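Local coordinates for dihydrolipoyl dehydrogenase (Elizabethkingia anophelis NUHP1, PDB 6UZI), which probably catalyses the NAD(+)-dependent oxidation of protein-bound dihydrolipoyl groups to lipoyl groups, using one FAD bound in each subunit, at residues P219-T224 / G357-W362; K227-T232 / P363-V368; V419-A424 / A431-A436. All blocks are in the same frame, centred on the assembly; numbering follows the deposited sequence.

Interaction 1: P219-T224 / G357-W362. With FAD (flavin-adenine dinucleotide), chain E.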
loop_
_atom_site.group_PDB
_atom_site.type_symbol
_atom_site.label_atom_id
_atom_site.label_comp_id
_atom_site.label_asym_id
_atom_site.label_seq_id
_atom_site.Cartn_x
_atom_site.Cartn_y
_atom_site.Cartn_z
ATOM N N PRO A 219 1.215 19.902 -13.125
ATOM C CA PRO A 219 2.395 20.108 -13.983
ATOM C C PRO A 219 3.738 19.986 -13.270
ATOM O O PRO A 219 4.765 19.889 -13.955
ATOM C CB PRO A 219 2.181 21.527 -14.523
ATOM C CG PRO A 219 1.390 22.200 -13.450
ATOM C CD PRO A 219 0.460 21.151 -12.919
ATOM N N GLY A 220 3.773 19.993 -11.938
ATOM C CA GLY A 220 5.041 19.869 -11.253
ATOM C C GLY A 220 5.553 18.460 -11.113
ATOM O O GLY A 220 6.669 18.248 -10.629
ATOM N N MET A 221 4.773 17.484 -11.554
ATOM C CA MET A 221 5.137 16.088 -11.445
ATOM C C MET A 221 5.608 15.590 -12.809
ATOM O O MET A 221 5.679 16.341 -13.785
ATOM C CB MET A 221 3.955 15.277 -10.915
ATOM C CG MET A 221 3.461 15.764 -9.567
ATOM S SD MET A 221 2.341 14.632 -8.729
ATOM C CE MET A 221 3.504 13.357 -8.237
ATOM N N ASP A 222 5.973 14.314 -12.864
ATOM C CA ASP A 222 6.454 13.743 -14.108
ATOM C C ASP A 222 5.363 13.805 -15.171
ATOM O O ASP A 222 4.183 13.574 -14.883
ATOM C CB ASP A 222 6.887 12.299 -13.878
ATOM C CG ASP A 222 7.518 11.694 -15.093
ATOM O OD1 ASP A 222 8.760 11.762 -15.201
ATOM O OD2 ASP A 222 6.765 11.173 -15.945
ATOM N N GLY A 223 5.769 14.124 -16.408
ATOM C CA GLY A 223 4.805 14.304 -17.487
ATOM C C GLY A 223 3.951 13.080 -17.761
ATOM O O GLY A 223 2.781 13.204 -18.137
ATOM N N THR A 224 4.521 11.884 -17.597
ATOM C CA THR A 224 3.733 10.669 -17.762
ATOM C C THR A 224 2.588 10.632 -16.770
ATOM O O THR A 224 1.465 10.243 -17.114
ATOM C CB THR A 224 4.619 9.439 -17.593
ATOM O OG1 THR A 224 5.567 9.392 -18.666
ATOM C CG2 THR A 224 3.776 8.167 -17.583
ATOM N N GLY A 357 5.839 13.216 -3.257
ATOM C CA GLY A 357 4.601 13.956 -3.401
ATOM C C GLY A 357 3.469 13.029 -3.801
ATOM O O GLY A 357 3.645 12.186 -4.684
ATOM N N VAL A 358 2.306 13.160 -3.159
ATOM C CA VAL A 358 1.195 12.238 -3.367
ATOM C C VAL A 358 -0.056 13.017 -3.763
ATOM O O VAL A 358 -0.338 14.093 -3.224
ATOM C CB VAL A 358 0.931 11.373 -2.116
ATOM C CG1 VAL A 358 -0.279 10.486 -2.324
ATOM C CG2 VAL A 358 2.140 10.507 -1.810
ATOM N N VAL A 359 -0.792 12.472 -4.730
ATOM C CA VAL A 359 -2.133 12.921 -5.083
ATOM C C VAL A 359 -3.097 11.815 -4.680
ATOM O O VAL A 359 -2.932 10.660 -5.090
ATOM C CB VAL A 359 -2.253 13.236 -6.578
ATOM C CG1 VAL A 359 -3.619 13.834 -6.870
ATOM C CG2 VAL A 359 -1.137 14.181 -7.015
ATOM N N TYR A 360 -4.092 12.154 -3.861
ATOM C CA TYR A 360 -4.940 11.133 -3.260
ATOM C C TYR A 360 -6.212 10.857 -4.050
ATOM O O TYR A 360 -7.228 10.467 -3.463
ATOM C CB TYR A 360 -5.264 11.518 -1.817
ATOM C CG TYR A 360 -4.058 11.438 -0.910
ATOM C CD1 TYR A 360 -3.832 10.317 -0.119
ATOM C CD2 TYR A 360 -3.130 12.468 -0.865
ATOM C CE1 TYR A 360 -2.734 10.242 0.711
ATOM C CE2 TYR A 360 -2.027 12.398 -0.042
ATOM C CZ TYR A 360 -1.833 11.285 0.745
ATOM O OH TYR A 360 -0.727 11.216 1.568
ATOM N N THR A 361 -6.166 10.969 -5.374
ATOM C CA THR A 361 -7.259 10.484 -6.202
ATOM C C THR A 361 -7.240 8.953 -6.225
ATOM O O THR A 361 -6.447 8.304 -5.540
ATOM C CB THR A 361 -7.151 11.062 -7.611
ATOM O OG1 THR A 361 -5.849 10.795 -8.141
ATOM C CG2 THR A 361 -7.358 12.542 -7.586
ATOM N N TRP A 362 -8.135 8.364 -7.008
ATOM C CA TRP A 362 -8.143 6.917 -7.225
ATOM C C TRP A 362 -8.175 6.626 -8.719
ATOM O O TRP A 362 -9.217 6.857 -9.369
ATOM C CB TRP A 362 -9.313 6.239 -6.519
ATOM C CG TRP A 362 -9.147 4.742 -6.446
ATOM C CD1 TRP A 362 -9.849 3.806 -7.150
ATOM C CD2 TRP A 362 -8.205 4.018 -5.645
ATOM N NE1 TRP A 362 -9.413 2.547 -6.829
ATOM C CE2 TRP A 362 -8.402 2.646 -5.910
ATOM C CE3 TRP A 362 -7.220 4.393 -4.724
ATOM C CZ2 TRP A 362 -7.652 1.648 -5.288
ATOM C CZ3 TRP A 362 -6.475 3.401 -4.107
ATOM C CH2 TRP A 362 -6.694 2.042 -4.394
HETATM P PA FAD E . -0.138 24.929 8.654
HETATM O O1A FAD E . -0.675 23.548 8.671
HETATM O O2A FAD E . -0.594 25.619 7.363
HETATM O O5B FAD E . -0.798 25.747 9.855
HETATM C C5B FAD E . 0.059 26.611 10.621
HETATM C C4B FAD E . -0.728 27.115 11.802
HETATM O O4B FAD E . -0.202 28.382 12.233
HETATM C C3B FAD E . -2.233 27.328 11.573
HETATM O O3B FAD E . -2.956 26.437 12.412
HETATM C C2B FAD E . -2.477 28.786 12.005
HETATM O O2B FAD E . -3.692 28.944 12.731
HETATM C C1B FAD E . -1.250 29.077 12.864
HETATM N N9A FAD E . -0.862 30.478 12.931
HETATM C C8A FAD E . -0.571 31.307 11.877
HETATM N N7A FAD E . -0.189 32.508 12.231
HETATM C C5A FAD E . -0.234 32.474 13.620
HETATM C C6A FAD E . 0.059 33.435 14.602
HETATM N N6A FAD E . 0.519 34.660 14.331
HETATM N N1A FAD E . -0.107 33.082 15.895
HETATM C C2A FAD E . -0.533 31.845 16.174
HETATM N N3A FAD E . -0.834 30.851 15.333
HETATM C C4A FAD E . -0.660 31.230 14.059
HETATM N N1 FAD E . -0.375 18.162 2.277
HETATM C C2 FAD E . 0.060 16.880 2.203
HETATM O O2 FAD E . 1.227 16.586 2.456
HETATM N N3 FAD E . -0.823 15.873 1.853
HETATM C C4 FAD E . -2.164 16.035 1.558
HETATM O O4 FAD E . -2.861 15.064 1.269
HETATM C C4X FAD E . -2.619 17.396 1.643
HETATM N N5 FAD E . -3.877 17.641 1.415
HETATM C C5X FAD E . -4.315 18.949 1.558
HETATM C C6 FAD E . -5.669 19.221 1.376
HETATM C C7 FAD E . -6.176 20.501 1.572
HETATM C C7M FAD E . -7.650 20.749 1.384
HETATM C C8 FAD E . -5.307 21.539 1.956
HETATM C C8M FAD E . -5.832 22.923 2.239
HETATM C C9 FAD E . -3.951 21.276 2.116
HETATM C C9A FAD E . -3.449 19.993 1.927
HETATM N N10 FAD E . -2.093 19.685 2.142
HETATM C C10 FAD E . -1.649 18.397 2.014
HETATM C "C1'" FAD E . -1.143 20.729 2.543
HETATM C "C2'" FAD E . -0.888 20.733 4.044
HETATM O "O2'" FAD E . -2.038 21.191 4.756
HETATM C "C3'" FAD E . 0.332 21.584 4.401
HETATM O "O3'" FAD E . 1.391 21.309 3.495
HETATM C "C4'" FAD E . 0.819 21.349 5.830
HETATM O "O4'" FAD E . -0.292 21.518 6.712
HETATM C "C5'" FAD E . 1.975 22.244 6.223
HETATM O "O5'" FAD E . 1.601 22.810 7.493
HETATM P P FAD E . 2.549 23.770 8.404
HETATM O O1P FAD E . 2.984 23.188 9.699
HETATM O O2P FAD E . 3.707 24.386 7.646
HETATM O O3P FAD E . 1.461 24.920 8.638
#

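Interaction 2: K227-T232 / P363-V368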
loop_
_atom_site.group_PDB
_atom_site.type_symbol
_atom_site.label_atom_id
_atom_site.label_comp_id
_atom_site.label_asym_id
_atom_site.label_seq_id
_atom_site.Cartn_x
_atom_site.Cartn_y
_atom_site.Cartn_z
ATOM N N LYS A 227 -0.124 12.954 -17.885
ATOM C CA LYS A 227 -0.886 12.352 -18.973
ATOM C C LYS A 227 -1.836 11.280 -18.447
ATOM O O LYS A 227 -3.028 11.274 -18.776
ATOM C CB LYS A 227 0.096 11.783 -20.003
ATOM C CG LYS A 227 -0.508 11.276 -21.292
ATOM C CD LYS A 227 0.575 11.099 -22.346
ATOM C CE LYS A 227 0.129 10.164 -23.459
ATOM N NZ LYS A 227 0.038 8.757 -22.980
ATOM N N GLU A 228 -1.319 10.358 -17.631
ATOM C CA GLU A 228 -2.130 9.245 -17.140
ATOM C C GLU A 228 -3.234 9.701 -16.189
ATOM O O GLU A 228 -4.324 9.118 -16.181
ATOM C CB GLU A 228 -1.233 8.209 -16.475
ATOM C CG GLU A 228 -0.338 7.517 -17.469
ATOM C CD GLU A 228 -1.107 6.558 -18.356
ATOM O OE1 GLU A 228 -2.096 5.967 -17.874
ATOM O OE2 GLU A 228 -0.734 6.403 -19.538
ATOM N N LEU A 229 -2.978 10.724 -15.367
ATOM C CA LEU A 229 -4.023 11.181 -14.455
ATOM C C LEU A 229 -5.180 11.811 -15.217
ATOM O O LEU A 229 -6.346 11.501 -14.951
ATOM C CB LEU A 229 -3.463 12.173 -13.434
ATOM C CG LEU A 229 -4.461 12.636 -12.357
ATOM C CD1 LEU A 229 -5.047 11.449 -11.593
ATOM C CD2 LEU A 229 -3.824 13.625 -11.395
ATOM N N GLN A 230 -4.882 12.656 -16.202
ATOM C CA GLN A 230 -5.965 13.235 -16.989
ATOM C C GLN A 230 -6.719 12.153 -17.744
ATOM O O GLN A 230 -7.947 12.216 -17.865
ATOM C CB GLN A 230 -5.434 14.303 -17.944
ATOM C CG GLN A 230 -6.544 15.117 -18.608
ATOM C CD GLN A 230 -6.033 16.064 -19.680
ATOM O OE1 GLN A 230 -4.839 16.350 -19.758
ATOM N NE2 GLN A 230 -6.943 16.565 -20.506
ATOM N N LYS A 231 -6.000 11.141 -18.239
ATOM C CA LYS A 231 -6.637 10.039 -18.960
ATOM C C LYS A 231 -7.628 9.275 -18.079
ATOM O O LYS A 231 -8.741 8.958 -18.516
ATOM C CB LYS A 231 -5.560 9.095 -19.498
ATOM C CG LYS A 231 -6.076 7.908 -20.276
ATOM C CD LYS A 231 -4.912 7.040 -20.734
ATOM C CE LYS A 231 -5.322 5.576 -20.801
ATOM N NZ LYS A 231 -4.228 4.661 -21.253
ATOM N N THR A 232 -7.262 9.004 -16.823
ATOM C CA THR A 232 -8.141 8.211 -15.968
ATOM C C THR A 232 -9.264 9.067 -15.398
ATOM O O THR A 232 -10.395 8.594 -15.250
ATOM C CB THR A 232 -7.332 7.520 -14.846
ATOM O OG1 THR A 232 -8.207 6.754 -14.005
ATOM C CG2 THR A 232 -6.583 8.524 -13.977
ATOM N N PRO A 363 -7.092 6.085 -9.302
ATOM C CA PRO A 363 -5.867 5.615 -8.634
ATOM C C PRO A 363 -5.057 6.716 -7.970
ATOM O O PRO A 363 -5.146 7.877 -8.361
ATOM C CB PRO A 363 -5.067 4.997 -9.782
ATOM C CG PRO A 363 -5.508 5.756 -10.975
ATOM C CD PRO A 363 -6.979 5.975 -10.765
ATOM N N GLU A 364 -4.294 6.351 -6.948
ATOM C CA GLU A 364 -3.404 7.309 -6.311
ATOM C C GLU A 364 -2.211 7.611 -7.216
ATOM O O GLU A 364 -1.814 6.801 -8.058
ATOM C CB GLU A 364 -2.935 6.769 -4.964
ATOM C CG GLU A 364 -3.996 6.840 -3.870
ATOM C CD GLU A 364 -3.716 5.893 -2.704
ATOM O OE1 GLU A 364 -2.696 5.160 -2.741
ATOM O OE2 GLU A 364 -4.519 5.891 -1.745
ATOM N N VAL A 365 -1.639 8.796 -7.024
ATOM C CA VAL A 365 -0.492 9.278 -7.785
ATOM C C VAL A 365 0.610 9.633 -6.796
ATOM O O VAL A 365 0.353 10.291 -5.780
ATOM C CB VAL A 365 -0.859 10.505 -8.643
ATOM C CG1 VAL A 365 0.317 10.925 -9.523
ATOM C CG2 VAL A 365 -2.089 10.228 -9.474
ATOM N N ALA A 366 1.830 9.206 -7.092
ATOM C CA ALA A 366 2.944 9.493 -6.206
ATOM C C ALA A 366 4.217 9.570 -7.026
ATOM O O ALA A 366 4.389 8.813 -7.983
ATOM C CB ALA A 366 3.074 8.433 -5.115
ATOM N N GLY A 367 5.093 10.492 -6.658
ATOM C CA GLY A 367 6.378 10.612 -7.317
ATOM C C GLY A 367 7.456 10.983 -6.324
ATOM O O GLY A 367 7.204 11.654 -5.319
ATOM N N VAL A 368 8.675 10.525 -6.616
ATOM C CA VAL A 368 9.848 10.902 -5.839
ATOM C C VAL A 368 11.030 10.964 -6.793
ATOM O O VAL A 368 11.077 10.247 -7.798
ATOM C CB VAL A 368 10.116 9.936 -4.657
ATOM C CG1 VAL A 368 10.551 8.573 -5.143
ATOM C CG2 VAL A 368 11.138 10.528 -3.697
#

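Interaction 3: V419-A424 / A431-A436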
loop_
_atom_site.group_PDB
_atom_site.type_symbol
_atom_site.label_atom_id
_atom_site.label_comp_id
_atom_site.label_asym_id
_atom_site.label_seq_id
_atom_site.Cartn_x
_atom_site.Cartn_y
_atom_site.Cartn_z
ATOM N N VAL A 419 11.241 7.792 -9.540
ATOM C CA VAL A 419 10.207 6.762 -9.619
ATOM C C VAL A 419 8.859 7.458 -9.582
ATOM O O VAL A 419 8.595 8.255 -8.677
ATOM C CB VAL A 419 10.330 5.740 -8.468
ATOM C CG1 VAL A 419 9.279 4.646 -8.580
ATOM C CG2 VAL A 419 11.710 5.112 -8.465
ATOM N N HIS A 420 8.004 7.160 -10.559
ATOM C CA HIS A 420 6.751 7.890 -10.742
ATOM C C HIS A 420 5.610 6.906 -10.953
ATOM O O HIS A 420 5.625 6.127 -11.910
ATOM C CB HIS A 420 6.877 8.862 -11.919
ATOM C CG HIS A 420 8.036 9.804 -11.783
ATOM N ND1 HIS A 420 7.990 10.935 -10.998
ATOM C CD2 HIS A 420 9.282 9.766 -12.313
ATOM C CE1 HIS A 420 9.152 11.562 -11.061
ATOM N NE2 HIS A 420 9.954 10.872 -11.849
ATOM N N MET A 421 4.607 6.970 -10.082
ATOM C CA MET A 421 3.570 5.955 -9.998
ATOM C C MET A 421 2.193 6.573 -10.161
ATOM O O MET A 421 1.921 7.667 -9.656
ATOM C CB MET A 421 3.607 5.225 -8.648
ATOM C CG MET A 421 4.973 4.845 -8.140
ATOM S SD MET A 421 4.776 3.976 -6.570
ATOM C CE MET A 421 6.465 3.451 -6.268
ATOM N N ILE A 422 1.324 5.855 -10.861
ATOM C CA ILE A 422 -0.108 6.091 -10.788
ATOM C C ILE A 422 -0.772 4.723 -10.803
ATOM O O ILE A 422 -0.515 3.916 -11.701
ATOM C CB ILE A 422 -0.623 6.990 -11.931
ATOM C CG1 ILE A 422 -2.136 7.166 -11.830
ATOM C CG2 ILE A 422 -0.221 6.452 -13.303
ATOM C CD1 ILE A 422 -2.654 8.226 -12.738
ATOM N N GLY A 423 -1.560 4.432 -9.778
ATOM C CA GLY A 423 -2.144 3.114 -9.646
ATOM C C GLY A 423 -2.691 2.931 -8.251
ATOM O O GLY A 423 -2.593 3.820 -7.401
ATOM N N ALA A 424 -3.271 1.752 -8.030
ATOM C CA ALA A 424 -3.837 1.438 -6.723
ATOM C C ALA A 424 -2.750 1.464 -5.659
ATOM O O ALA A 424 -1.648 0.953 -5.866
ATOM C CB ALA A 424 -4.509 0.065 -6.747
ATOM N N ALA A 431 6.740 4.543 -0.821
ATOM C CA ALA A 431 7.735 4.439 0.242
ATOM C C ALA A 431 8.879 3.509 -0.152
ATOM O O ALA A 431 10.037 3.755 0.207
ATOM C CB ALA A 431 7.075 3.988 1.545
ATOM N N GLU A 432 8.578 2.439 -0.892
ATOM C CA GLU A 432 9.638 1.554 -1.369
ATOM C C GLU A 432 10.639 2.314 -2.226
ATOM O O GLU A 432 11.854 2.149 -2.070
ATOM C CB GLU A 432 9.038 0.387 -2.157
ATOM C CG GLU A 432 10.064 -0.530 -2.805
ATOM C CD GLU A 432 9.437 -1.606 -3.688
ATOM O OE1 GLU A 432 8.202 -1.780 -3.648
ATOM O OE2 GLU A 432 10.183 -2.278 -4.431
ATOM N N ALA A 433 10.146 3.181 -3.113
ATOM C CA ALA A 433 11.042 3.952 -3.966
ATOM C C ALA A 433 11.836 4.962 -3.150
ATOM O O ALA A 433 13.018 5.195 -3.428
ATOM C CB ALA A 433 10.252 4.649 -5.072
ATOM N N VAL A 434 11.210 5.563 -2.135
ATOM C CA VAL A 434 11.922 6.527 -1.303
ATOM C C VAL A 434 13.104 5.858 -0.618
ATOM O O VAL A 434 14.236 6.354 -0.672
ATOM C CB VAL A 434 10.972 7.169 -0.275
ATOM C CG1 VAL A 434 11.718 8.177 0.565
ATOM C CG2 VAL A 434 9.821 7.848 -0.973
ATOM N N VAL A 435 12.863 4.708 0.016
ATOM C CA VAL A 435 13.944 4.002 0.698
ATOM C C VAL A 435 14.980 3.530 -0.307
ATOM O O VAL A 435 16.191 3.619 -0.065
ATOM C CB VAL A 435 13.387 2.831 1.530
ATOM C CG1 VAL A 435 14.524 2.012 2.117
ATOM C CG2 VAL A 435 12.492 3.358 2.636
ATOM N N ALA A 436 14.522 3.056 -1.466
ATOM C CA ALA A 436 15.442 2.606 -2.500
ATOM C C ALA A 436 16.392 3.722 -2.912
ATOM O O ALA A 436 17.607 3.516 -3.001
ATOM C CB ALA A 436 14.655 2.087 -3.702
#

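Interaction 1: P219-T224 / G357-W362
The phenol ring of Tyr-360 has Val-358 on one face: the CG1 methyl stands 3.4 Å above the ring plane, offset toward the rim. The flavin approaches the same ring obliquely, its carbonyl O4 lying 3.1 Å from Tyr-360 CE2. Lys-59, which is also hydrogen-bonded to FAD, makes a cation-pi contact with the ring, and the hydroxyl is hydrogen-bonded to Pro-454 O of the second subunit. A tyrosine suits this place because its flat apolar body fits between cofactor and strand while its polar end reaches the partner chain.

The bridge between the two segments is built by Met-221, in the loop that leads into helix 223-236. Its CG stands beside the backbone N, and a bend at the thioether (chi3 73°) turns the terminal methyl back to strand 357-359. There the CE methyl rests against the backbone carbonyl of Gly-357, 3.7 Å from its O. The sulfur SD meets Val-359 CG2 at 3.9 Å, the two side chains crossing at a slant. Val-359 also packs on Val-192, at the start of helix 192-203 and one of the residues predicted to bind NAD(+).

Next to the methionine, Asp-222 is the N-cap of the helix. Its OD2 accepts from Thr-224 N at 2.9 Å, on the anti side and 34° out of the carboxylate plane, with an N-H...O angle of 143°. The same carboxylate forms a salt bridge with Lys-406 and takes the amide of Glu-372 on OD1, so residues of the dimerisation domain fix the helix start.

No hydrogen bond joins the two segments directly. Cohesion between them therefore rests on dispersion from a flexible, polarisable thioether, whereas directional bonds lie beside it, in the helix cap and from the Tyr-360 hydroxyl to the second subunit.

Interaction 2: K227-T232 / P363-V368
Leu-229 and Val-365 meet where helix 223-236, which belongs to the Rossmann-type NAD domain, lies against the antiparallel sheet of the dimerisation domain. Leu-229 CD1 touches Val-365 CG2 at 3.8 Å. The leucine's CG is anti to its backbone N (chi1 -176°), and this carries the branched end across to a strand that its CB does not face. Val-365 does face the helix, and a beta-branched residue suits it, being at home in a strand; its CG2, beside the backbone N, is the methyl that meets the leucine.

One helical turn on, Thr-232 reaches end-on to the CD corner of Pro-363. Its OG1 leads, 3.6 Å from Pro-363 CD, and its methyl CG2 stays behind at 4.1 Å from the same carbon. Threonine suits the spot because the same OG1 is hydrogen-bonded to Asp-402 OD2 and Gln-236 NE2, so this buried oxygen has polar partners.

In the second shell, Ile-422 of the adjoining strand 416-423 touches Leu-229, Pro-363 and Val-365 alike, joining the two contacts into one patch. Glu-364, pointing away from the helix, has OE1 on Ala-427 N and OE2 in a salt bridge with Arg-425 of the second subunit. The proline itself follows a cis peptide bond, which turns the chain into strand 364-369, and its carbonyl O accepts a hydrogen bond from Thr-361 OG1.

Interaction 3: V419-A424 / A431-A436
Ala-433 sets its single methyl against the whole branched end of Val-419. Ala-433 CB lies 3.6 Å from Val-419 CB, 3.6 Å from CG1 and 3.7 Å from CG2, so it sits over the fork of the valine and not against one arm. That presentation follows from the torsion: with CG1 anti to the backbone N (chi1 -178°), CG2 falls beside the N, and the two methyls splay to either side of CB, so that CB, CG1 and CG2 together form the surface on which the alanine methyl rests. Alanine suits the helical site because a side chain of one carbon lets the two backbones come close, with the CA atoms of Val-419 and Ala-433 6.4 Å apart.

Two residues on, Met-421 points the same way but from further along the strand. Its CG lies beside the backbone N, and beyond it the chain runs straight, with chi2 and chi3 both near 180°. This full extension delivers the CE methyl to 4.1 Å from Ala-433 CB, so one alanine receives a short, wide residue and the end of a long, slender one. An unbranched methionine is well fitted to such a span; it also packs on Ala-426, Met-429 and Ile-430 of the same helix.

Between them His-420 points away, to the other face of the sheet, where it meets Leu-225 and gives NE2 a hydrogen bond with Lys-370 O. The far side of the helix looks to the second subunit, whose Glu-432 touches Ala-431 and Val-435. A strand followed at once by a helix that folds back over its own antiparallel sheet, with the next subunit beyond, is the plan of the dimerisation domain in this disulfide oxidoreductase family.

The three contacts converge on one antiparallel sheet, that of the dimerisation domain. Interactions 1 and 2, whose centres are 5 Å apart, share helix 223-236 and use neighbouring strands, 357-359 and 364-369; their segments alternate along the chain. Interaction 3 follows later in the sequence, its centre 12 Å from either, and is local, joining strand 416-423 to the helix after it. Strand 364-369 is the link, hydrogen-bonded through its backbone to strands 357-359 and 416-423. The NAD-domain helix and helix 426-438 thus cover opposite faces of this sheet, which connects the flavin pocket and the nucleotide domain with the subunit interface.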